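Long-range contacts in carbon monoxide dehydrogenase (Thermococcus sp. AM4, PDB 6T7J), which catalyses the reversible oxidation of carbon monoxide to carbon dioxide, probably at a nickel-iron cluster that lacks its nickel in this crystal: residues A[449-454]-A[554-559]; A[323-328]-A[343-348]; A[577-582]-A[604-609]. One frame throughout, in Å; residues are numbered along the deposited sequence.

Contact 1 of 3, residues A[449-454]-A[554-559]; sequences VGCNNP and EWMSEK. With MSK (Broken Fe4S4 cluster), chain F.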
loop_
_atom_site.group_PDB
_atom_site.type_symbol
_atom_site.label_atom_id
_atom_site.label_comp_id
_atom_site.label_asym_id
_atom_site.label_seq_id
_atom_site.Cartn_x
_atom_site.Cartn_y
_atom_site.Cartn_z
ATOM N N VAL A 449 -16.732 13.147 12.841
ATOM C CA VAL A 449 -16.263 13.011 11.473
ATOM C C VAL A 449 -16.747 11.667 10.943
ATOM O O VAL A 449 -17.366 10.880 11.664
ATOM C CB VAL A 449 -14.725 13.104 11.374
ATOM C CG1 VAL A 449 -14.211 14.382 12.031
ATOM C CG2 VAL A 449 -14.082 11.883 12.016
ATOM N N GLY A 450 -16.460 11.400 9.680
ATOM C CA GLY A 450 -16.586 10.059 9.151
ATOM C C GLY A 450 -17.595 9.961 8.026
ATOM O O GLY A 450 -18.179 10.950 7.574
ATOM N N CYS A 451 -17.818 8.723 7.600
ATOM C CA CYS A 451 -18.534 8.354 6.394
ATOM C C CYS A 451 -20.000 8.040 6.700
ATOM O O CYS A 451 -20.523 8.402 7.760
ATOM C CB CYS A 451 -17.819 7.157 5.762
ATOM S SG CYS A 451 -16.024 7.230 5.900
ATOM N N ASN A 452 -20.670 7.380 5.759
ATOM C CA ASN A 452 -21.934 6.703 5.983
ATOM C C ASN A 452 -21.736 5.217 5.714
ATOM O O ASN A 452 -20.928 4.828 4.865
ATOM C CB ASN A 452 -23.048 7.244 5.078
ATOM C CG ASN A 452 -23.564 8.593 5.529
ATOM O OD1 ASN A 452 -23.806 9.477 4.710
ATOM N ND2 ASN A 452 -23.739 8.759 6.834
ATOM N N ASN A 453 -22.470 4.396 6.449
ATOM C CA ASN A 453 -22.398 2.949 6.304
ATOM C C ASN A 453 -23.805 2.378 6.422
ATOM O O ASN A 453 -24.444 2.527 7.471
ATOM C CB ASN A 453 -21.471 2.350 7.364
ATOM C CG ASN A 453 -21.080 0.912 7.064
ATOM O OD1 ASN A 453 -21.896 0.113 6.603
ATOM N ND2 ASN A 453 -19.826 0.574 7.339
ATOM N N PRO A 454 -24.324 1.721 5.379
ATOM C CA PRO A 454 -25.699 1.199 5.442
ATOM C C PRO A 454 -25.900 0.098 6.473
ATOM O O PRO A 454 -27.036 -0.359 6.647
ATOM C CB PRO A 454 -25.942 0.677 4.017
ATOM C CG PRO A 454 -24.579 0.403 3.474
ATOM C CD PRO A 454 -23.666 1.413 4.098
ATOM N N GLU A 554 -20.391 6.506 11.862
ATOM C CA GLU A 554 -20.891 5.679 10.765
ATOM C C GLU A 554 -19.821 5.488 9.697
ATOM O O GLU A 554 -20.117 5.444 8.497
ATOM C CB GLU A 554 -22.156 6.287 10.153
ATOM C CG GLU A 554 -23.236 6.643 11.168
ATOM C CD GLU A 554 -24.356 7.475 10.576
ATOM O OE1 GLU A 554 -24.547 7.434 9.342
ATOM O OE2 GLU A 554 -25.049 8.169 11.347
ATOM N N TRP A 555 -18.567 5.349 10.118
ATOM C CA TRP A 555 -17.452 5.306 9.182
ATOM C C TRP A 555 -17.501 4.048 8.314
ATOM O O TRP A 555 -18.086 3.025 8.679
ATOM C CB TRP A 555 -16.122 5.365 9.933
ATOM C CG TRP A 555 -15.794 4.105 10.673
ATOM C CD1 TRP A 555 -16.141 3.794 11.956
ATOM C CD2 TRP A 555 -15.050 2.984 10.174
ATOM N NE1 TRP A 555 -15.662 2.548 12.286
ATOM C CE2 TRP A 555 -14.990 2.031 11.211
ATOM C CE3 TRP A 555 -14.429 2.695 8.955
ATOM C CZ2 TRP A 555 -14.334 0.810 11.064
ATOM C CZ3 TRP A 555 -13.780 1.483 8.811
ATOM C CH2 TRP A 555 -13.738 0.555 9.858
ATOM N N MET A 556 -16.870 4.143 7.140
ATOM C CA MET A 556 -16.696 2.988 6.260
ATOM C C MET A 556 -15.373 2.965 5.509
ATOM O O MET A 556 -14.937 1.877 5.115
ATOM C CB MET A 556 -17.839 2.902 5.237
ATOM C CG MET A 556 -17.851 4.018 4.196
ATOM S SD MET A 556 -16.840 3.702 2.730
ATOM C CE MET A 556 -16.732 5.353 2.037
ATOM N N SER A 557 -14.714 4.099 5.293
ATOM C CA SER A 557 -13.556 4.172 4.415
ATOM C C SER A 557 -12.259 3.911 5.176
ATOM O O SER A 557 -12.179 4.056 6.397
ATOM C CB SER A 557 -13.488 5.539 3.734
ATOM O OG SER A 557 -12.991 6.525 4.625
ATOM N N GLU A 558 -11.227 3.521 4.422
ATOM C CA GLU A 558 -9.893 3.397 5.000
ATOM C C GLU A 558 -9.338 4.760 5.401
ATOM O O GLU A 558 -8.537 4.859 6.345
ATOM C CB GLU A 558 -8.965 2.691 4.008
ATOM C CG GLU A 558 -9.339 1.232 3.746
ATOM C CD GLU A 558 -8.755 0.686 2.451
ATOM O OE1 GLU A 558 -8.137 -0.399 2.485
ATOM O OE2 GLU A 558 -8.914 1.337 1.396
ATOM N N LYS A 559 -9.762 5.820 4.704
ATOM C CA LYS A 559 -9.444 7.176 5.139
ATOM C C LYS A 559 -9.940 7.428 6.556
ATOM O O LYS A 559 -9.247 8.061 7.360
ATOM C CB LYS A 559 -10.050 8.192 4.173
ATOM C CG LYS A 559 -9.151 8.570 3.013
ATOM C CD LYS A 559 -9.870 9.506 2.055
ATOM C CE LYS A 559 -11.089 8.838 1.449
ATOM N NZ LYS A 559 -11.972 9.810 0.752
HETATM S S1 MSK F . -16.555 11.698 1.568
HETATM S S3 MSK F . -14.553 9.552 3.426
HETATM S S4 MSK F . -17.842 8.733 2.890
HETATM S S5 MSK F . -16.807 11.462 4.734
HETATM FE FE1 MSK F . -14.595 12.656 2.159
HETATM FE FE2 MSK F . -18.065 10.892 3.144
HETATM FE FE3 MSK F . -16.453 9.149 4.513
HETATM FE FE4 MSK F . -16.120 9.487 1.847
HETATM O O HOH W 1 -25.260 5.361 7.418
#
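Cys-451 turns its sulfur onto the backbone of 554-559, where two N-H groups meet it. Met-556 N donates to Cys-451 SG over 3.4 Å in a nearly straight bond (169°), and Ser-557 N donates to the same sulfur along a more bent path. Cys-451 SG also binds iron FE3 of the broken cluster at 2.4 Å. The two N-H dipoles would probably temper the negative charge on this sulfur. Met-556 CG stands between its own backbone N and carbonyl carbon (chi1 68°), which sets it 3.5 Å from Cys-451 CB. The chain then bends at its second torsion and brings Met-556 CE to 3.7 Å from S4 of the cluster. Ser-557 caps helix 558-569 through a bond from Ala-560 N to its OG.

Asn-453 ND2 donates to Trp-555 O at 3.3 Å. The acceptor lies in the amide plane, and Asn-453 OD1 takes Lys-455 N. Asn-452 and Glu-554 lie side by side and point the same way, their flat groups 33° apart. Asn-452 ND2 gives a weak bond of 2.9 Å to Glu-554 OE1. Ser-321 holds Asn-452 OD1, and Asn-459 bonds both side chains. Water 1 bridges Asn-453 N and Glu-554 OE1. Both segments follow neighbouring strands, 444-448 and 548-552, of one parallel sheet. The arrangement belongs to the cluster C site of carbon monoxide dehydrogenases.

Contact 2 of 3, residues A[323-328]-A[343-348]; sequences LMQELA and CIMPAI. With MSK (Broken Fe4S4 cluster), chain F.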
loop_
_atom_site.group_PDB
_atom_site.type_symbol
_atom_site.label_atom_id
_atom_site.label_comp_id
_atom_site.label_asym_id
_atom_site.label_seq_id
_atom_site.Cartn_x
_atom_site.Cartn_y
_atom_site.Cartn_z
ATOM N N LEU A 323 -24.034 7.958 1.210
ATOM C CA LEU A 323 -25.065 7.008 0.807
ATOM C C LEU A 323 -26.196 7.648 0.012
ATOM O O LEU A 323 -27.110 6.951 -0.440
ATOM C CB LEU A 323 -25.637 6.306 2.039
ATOM C CG LEU A 323 -24.751 5.183 2.574
ATOM C CD1 LEU A 323 -25.331 4.603 3.851
ATOM C CD2 LEU A 323 -24.574 4.108 1.516
ATOM N N MET A 324 -26.150 8.965 -0.173
ATOM C CA MET A 324 -27.182 9.659 -0.926
ATOM C C MET A 324 -26.804 9.915 -2.380
ATOM O O MET A 324 -27.676 10.324 -3.158
ATOM C CB MET A 324 -27.532 10.986 -0.243
ATOM C CG MET A 324 -28.091 10.811 1.163
ATOM S SD MET A 324 -28.310 12.362 2.055
ATOM C CE MET A 324 -29.758 13.021 1.231
ATOM N N GLN A 325 -25.546 9.669 -2.771
ATOM C CA GLN A 325 -25.130 9.983 -4.137
ATOM C C GLN A 325 -26.029 9.293 -5.160
ATOM O O GLN A 325 -26.608 9.950 -6.037
ATOM C CB GLN A 325 -23.657 9.613 -4.352
ATOM C CG GLN A 325 -23.263 8.187 -3.989
ATOM C CD GLN A 325 -21.767 7.960 -4.089
ATOM O OE1 GLN A 325 -21.216 7.856 -5.186
ATOM N NE2 GLN A 325 -21.100 7.888 -2.944
ATOM N N GLU A 326 -26.185 7.969 -5.040
ATOM C CA GLU A 326 -27.130 7.240 -5.879
ATOM C C GLU A 326 -28.492 7.915 -5.885
ATOM O O GLU A 326 -29.059 8.196 -6.948
ATOM C CB GLU A 326 -27.270 5.801 -5.384
ATOM C CG GLU A 326 -26.300 4.814 -5.988
ATOM C CD GLU A 326 -26.337 3.489 -5.265
ATOM O OE1 GLU A 326 -26.484 3.502 -4.024
ATOM O OE2 GLU A 326 -26.233 2.439 -5.933
ATOM N N LEU A 327 -29.022 8.204 -4.691
ATOM C CA LEU A 327 -30.360 8.773 -4.588
ATOM C C LEU A 327 -30.473 10.081 -5.357
ATOM O O LEU A 327 -31.541 10.386 -5.902
ATOM C CB LEU A 327 -30.727 8.979 -3.120
ATOM C CG LEU A 327 -30.709 7.706 -2.270
ATOM C CD1 LEU A 327 -30.829 8.037 -0.791
ATOM C CD2 LEU A 327 -31.817 6.758 -2.708
ATOM N N ALA A 328 -29.380 10.848 -5.439
ATOM C CA ALA A 328 -29.431 12.119 -6.154
ATOM C C ALA A 328 -29.745 11.904 -7.627
ATOM O O ALA A 328 -30.466 12.700 -8.240
ATOM C CB ALA A 328 -28.112 12.872 -5.984
ATOM N N CYS A 343 -14.560 7.730 -2.871
ATOM C CA CYS A 343 -15.952 7.523 -2.461
ATOM C C CYS A 343 -16.939 7.808 -3.590
ATOM O O CYS A 343 -18.102 8.141 -3.340
ATOM C CB CYS A 343 -16.302 8.351 -1.221
ATOM S SG CYS A 343 -15.203 8.093 0.195
ATOM N N ILE A 344 -16.492 7.676 -4.836
ATOM C CA ILE A 344 -17.382 7.706 -5.991
ATOM C C ILE A 344 -17.836 6.271 -6.230
ATOM O O ILE A 344 -17.091 5.457 -6.777
ATOM C CB ILE A 344 -16.699 8.289 -7.230
ATOM C CG1 ILE A 344 -15.958 9.584 -6.889
ATOM C CG2 ILE A 344 -17.721 8.507 -8.336
ATOM C CD1 ILE A 344 -16.856 10.690 -6.381
ATOM N N MET A 345 -19.056 5.956 -5.808
ATOM C CA MET A 345 -19.615 4.633 -6.040
ATOM C C MET A 345 -19.611 4.331 -7.533
ATOM O O MET A 345 -20.175 5.112 -8.310
ATOM C CB MET A 345 -21.044 4.542 -5.510
ATOM C CG MET A 345 -21.176 4.529 -4.000
ATOM S SD MET A 345 -22.883 4.198 -3.512
ATOM C CE MET A 345 -22.816 4.546 -1.755
ATOM N N PRO A 346 -18.979 3.243 -7.979
ATOM C CA PRO A 346 -19.122 2.858 -9.393
ATOM C C PRO A 346 -20.574 2.684 -9.800
ATOM O O PRO A 346 -20.935 2.972 -10.951
ATOM C CB PRO A 346 -18.341 1.538 -9.478
ATOM C CG PRO A 346 -17.375 1.591 -8.327
ATOM C CD PRO A 346 -18.079 2.342 -7.237
ATOM N N ALA A 347 -21.424 2.261 -8.861
ATOM C CA ALA A 347 -22.835 2.037 -9.152
ATOM C C ALA A 347 -23.525 3.284 -9.688
ATOM O O ALA A 347 -24.532 3.170 -10.397
ATOM C CB ALA A 347 -23.553 1.544 -7.896
ATOM N N ILE A 348 -23.011 4.479 -9.371
ATOM C CA ILE A 348 -23.649 5.696 -9.861
ATOM C C ILE A 348 -23.684 5.732 -11.379
ATOM O O ILE A 348 -24.528 6.424 -11.957
ATOM C CB ILE A 348 -22.965 6.971 -9.312
ATOM C CG1 ILE A 348 -21.629 7.225 -10.014
ATOM C CG2 ILE A 348 -22.817 6.900 -7.800
ATOM C CD1 ILE A 348 -21.055 8.595 -9.745
HETATM S S1 MSK F . -16.555 11.698 1.568
HETATM S S3 MSK F . -14.553 9.552 3.426
HETATM S S4 MSK F . -17.842 8.733 2.890
HETATM S S5 MSK F . -16.807 11.462 4.734
HETATM FE FE1 MSK F . -14.595 12.656 2.159
HETATM FE FE2 MSK F . -18.065 10.892 3.144
HETATM FE FE3 MSK F . -16.453 9.149 4.513
HETATM FE FE4 MSK F . -16.120 9.487 1.847
#
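The two backbones come nearest at Glu-326 and Ile-348, whose CA atoms lie 5.5 Å apart. Each segment follows a strand of one parallel Rossmann-like sheet, 318-320 or 336-339, and runs into a short helix. Gln-325 joins them with its amide. Its CG stands between the backbone N and carbonyl carbon (chi1 53°), and the chain then extends toward 343-348. Gln-325 OE1 accepts Met-345 N at 2.9 Å, and Gln-325 NE2 donates to Cys-343 O at 3.0 Å. The second bond lies close to the amide plane, and Phe-322 O takes NE2 as well. Met-345 CG packs over the flat face of this amide, 3.5 Å from Gln-325 CD. Replacing Gln-325 by alanine would probably leave Cys-343 O and Met-345 N without these mates and the chain next to the cluster ligand freer to shift.

Cys-343 SG binds iron FE4 of the broken cluster. The Glu-326 carboxylate forms a salt bridge with Arg-38 and takes Ala-35 N, while its OE2 lies 3.4 Å from Ala-347 CB. Met-345 SD passes near Glu-326 OE1, and its methyl CE ends 3.7 Å from Leu-323 CD2.

Contact 3 of 3, residues A[577-582]-A[604-609]; sequences GVVPPV and FYVEPD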
loop_
_atom_site.group_PDB
_atom_site.type_symbol
_atom_site.label_atom_id
_atom_site.label_comp_id
_atom_site.label_asym_id
_atom_site.label_seq_id
_atom_site.Cartn_x
_atom_site.Cartn_y
_atom_site.Cartn_z
ATOM N N GLY A 577 -18.393 4.215 15.831
ATOM C CA GLY A 577 -19.766 3.752 15.834
ATOM C C GLY A 577 -19.974 2.553 14.934
ATOM O O GLY A 577 -21.052 1.953 14.919
ATOM N N VAL A 578 -18.946 2.207 14.166
ATOM C CA VAL A 578 -18.915 0.987 13.368
ATOM C C VAL A 578 -17.739 0.155 13.859
ATOM O O VAL A 578 -16.640 0.686 14.061
ATOM C CB VAL A 578 -18.796 1.289 11.861
ATOM C CG1 VAL A 578 -18.562 0.012 11.070
ATOM C CG2 VAL A 578 -20.045 2.004 11.364
ATOM N N VAL A 579 -17.973 -1.135 14.069
ATOM C CA VAL A 579 -16.972 -2.019 14.662
ATOM C C VAL A 579 -15.866 -2.291 13.649
ATOM O O VAL A 579 -16.130 -2.866 12.584
ATOM C CB VAL A 579 -17.605 -3.333 15.147
ATOM C CG1 VAL A 579 -16.574 -4.176 15.875
ATOM C CG2 VAL A 579 -18.802 -3.048 16.045
ATOM N N PRO A 580 -14.621 -1.896 13.934
ATOM C CA PRO A 580 -13.531 -2.228 13.019
ATOM C C PRO A 580 -13.314 -3.716 12.966
ATOM O O PRO A 580 -13.616 -4.448 13.934
ATOM C CB PRO A 580 -12.320 -1.501 13.639
ATOM C CG PRO A 580 -12.672 -1.336 15.076
ATOM C CD PRO A 580 -14.159 -1.139 15.108
ATOM N N PRO A 581 -12.789 -4.249 11.858
ATOM C CA PRO A 581 -12.603 -5.706 11.723
ATOM C C PRO A 581 -11.402 -6.207 12.520
ATOM O O PRO A 581 -10.395 -6.673 11.981
ATOM C CB PRO A 581 -12.421 -5.874 10.212
ATOM C CG PRO A 581 -11.751 -4.605 9.787
ATOM C CD PRO A 581 -12.313 -3.516 10.665
ATOM N N VAL A 582 -11.498 -6.118 13.847
ATOM C CA VAL A 582 -10.370 -6.462 14.707
ATOM C C VAL A 582 -10.786 -7.417 15.818
ATOM O O VAL A 582 -9.933 -7.946 16.541
ATOM C CB VAL A 582 -9.725 -5.201 15.311
ATOM C CG1 VAL A 582 -9.183 -4.293 14.215
ATOM C CG2 VAL A 582 -10.722 -4.467 16.196
ATOM N N PHE A 604 -8.958 4.030 21.377
ATOM C CA PHE A 604 -10.204 3.766 20.678
ATOM C C PHE A 604 -11.268 3.249 21.644
ATOM O O PHE A 604 -10.969 2.704 22.710
ATOM C CB PHE A 604 -9.986 2.750 19.555
ATOM C CG PHE A 604 -9.408 3.343 18.305
ATOM C CD1 PHE A 604 -10.154 4.205 17.521
ATOM C CD2 PHE A 604 -8.115 3.037 17.912
ATOM C CE1 PHE A 604 -9.622 4.752 16.368
ATOM C CE2 PHE A 604 -7.577 3.580 16.760
ATOM C CZ PHE A 604 -8.331 4.439 15.988
ATOM N N TYR A 605 -12.525 3.427 21.250
ATOM C CA TYR A 605 -13.655 2.931 22.028
ATOM C C TYR A 605 -14.793 2.633 21.066
ATOM O O TYR A 605 -15.314 3.547 20.420
ATOM C CB TYR A 605 -14.084 3.948 23.084
ATOM C CG TYR A 605 -15.518 3.807 23.542
ATOM C CD1 TYR A 605 -15.930 2.696 24.270
ATOM C CD2 TYR A 605 -16.458 4.787 23.250
ATOM C CE1 TYR A 605 -17.239 2.566 24.688
ATOM C CE2 TYR A 605 -17.767 4.664 23.666
ATOM C CZ TYR A 605 -18.154 3.554 24.386
ATOM O OH TYR A 605 -19.460 3.431 24.803
ATOM N N VAL A 606 -15.171 1.362 20.970
ATOM C CA VAL A 606 -16.171 0.905 20.013
ATOM C C VAL A 606 -17.530 0.859 20.696
ATOM O O VAL A 606 -17.687 0.219 21.744
ATOM C CB VAL A 606 -15.799 -0.474 19.439
ATOM C CG1 VAL A 606 -16.735 -0.840 18.298
ATOM C CG2 VAL A 606 -14.349 -0.481 18.976
ATOM N N GLU A 607 -18.513 1.537 20.101
ATOM C CA GLU A 607 -19.888 1.511 20.588
ATOM C C GLU A 607 -20.851 1.916 19.479
ATOM O O GLU A 607 -20.982 3.110 19.174
ATOM C CB GLU A 607 -20.063 2.432 21.794
ATOM C CG GLU A 607 -21.468 2.405 22.368
ATOM C CD GLU A 607 -22.036 0.999 22.433
ATOM O OE1 GLU A 607 -21.580 0.211 23.290
ATOM O OE2 GLU A 607 -22.933 0.679 21.624
ATOM N N PRO A 608 -21.546 0.958 18.860
ATOM C CA PRO A 608 -22.472 1.302 17.769
ATOM C C PRO A 608 -23.717 2.061 18.216
ATOM O O PRO A 608 -24.463 2.536 17.348
ATOM C CB PRO A 608 -22.845 -0.066 17.178
ATOM C CG PRO A 608 -21.754 -0.992 17.627
ATOM C CD PRO A 608 -21.343 -0.495 18.976
ATOM N N ASP A 609 -23.970 2.191 19.519
ATOM C CA ASP A 609 -25.141 2.916 19.999
ATOM C C ASP A 609 -24.793 4.386 20.194
ATOM O O ASP A 609 -23.850 4.692 20.937
ATOM C CB ASP A 609 -25.646 2.324 21.305
ATOM C CG ASP A 609 -27.028 2.833 21.687
ATOM O OD1 ASP A 609 -27.171 4.042 21.967
ATOM O OD2 ASP A 609 -27.975 2.021 21.713
#
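This contact lies at the edge of a parallel Rossmann-like sheet, where Gly-577 and Val-579 meet strand 604-606 and the chain that leaves it. Segment 577-582 opens, and 604-609 closes, a beta-alpha-beta crossover that runs from strand 574-576 through helices 586-595 and 597-600 to strand 604-606. No hydrogen bond joins them here. The closest polar feature is a CA-H...O contact, in which Pro-608 CA approaches Gly-577 O at 3.3 Å with an angle of 138° at the hydrogen. Pro-608 CB lies near the same oxygen, at 3.5 Å from Gly-577 O. Gly-577 CA in turn lies 3.6 Å from Glu-607 O, an oxygen that also accepts a bond from His-575 NE2.

The rest is apolar. Val-606 splits its two methyls between neighbours. Its CG1, anti to the backbone N (chi1 -172°), meets Val-579 CG2 at 3.8 Å. Its CG2 meets Pro-580 CD at 3.9 Å. The two valines cross at about a right angle. Val-579 CG2 also reaches Pro-608 CG, 3.9 Å away, so this one methyl touches both Val-606 and Pro-608. Val-579 and Pro-608 form the exposed margin, while Gly-577 and Pro-580 are buried.

Glu-607, just before the proline, reaches forward past it, and its OE2 accepts Asp-609 N at 2.8 Å through the anti lone pair. Asp-609 is the N-cap of helix 610-627, with OD1 taking Lys-612 N. In the other segment, Pro-581 is the centre of an inverse gamma turn. Strand 604-606 is the outermost strand at this end of the sheet within the chain. Backbone bonds from Tyr-605 and Glu-607 to Leu-576 tie it to strand 574-576. Phe-604 packs on helix 558-569, and Val-582 and Pro-581 pack on helix 81-115.

Contacts 1 and 2 are buried and each supplies a cysteine to the same broken cluster, yet they stand on different parallel sheets. They meet where Met-556 CE packs on the sulfur of Cys-343 and Leu-323 packs on Pro-454. Both also touch the second subunit. Contact 3 is partly exposed and lies away from the cluster. It shares the sheet of contact 1, and Trp-555 NE1 probably bonds to Val-578 O. The chemistry follows the place: metal-bound sulfur with backbone N-H groups in contact 1, a side-chain amide on backbone in contact 2, and valine and proline packing in contact 3. Contacts 2 and 3 do not touch.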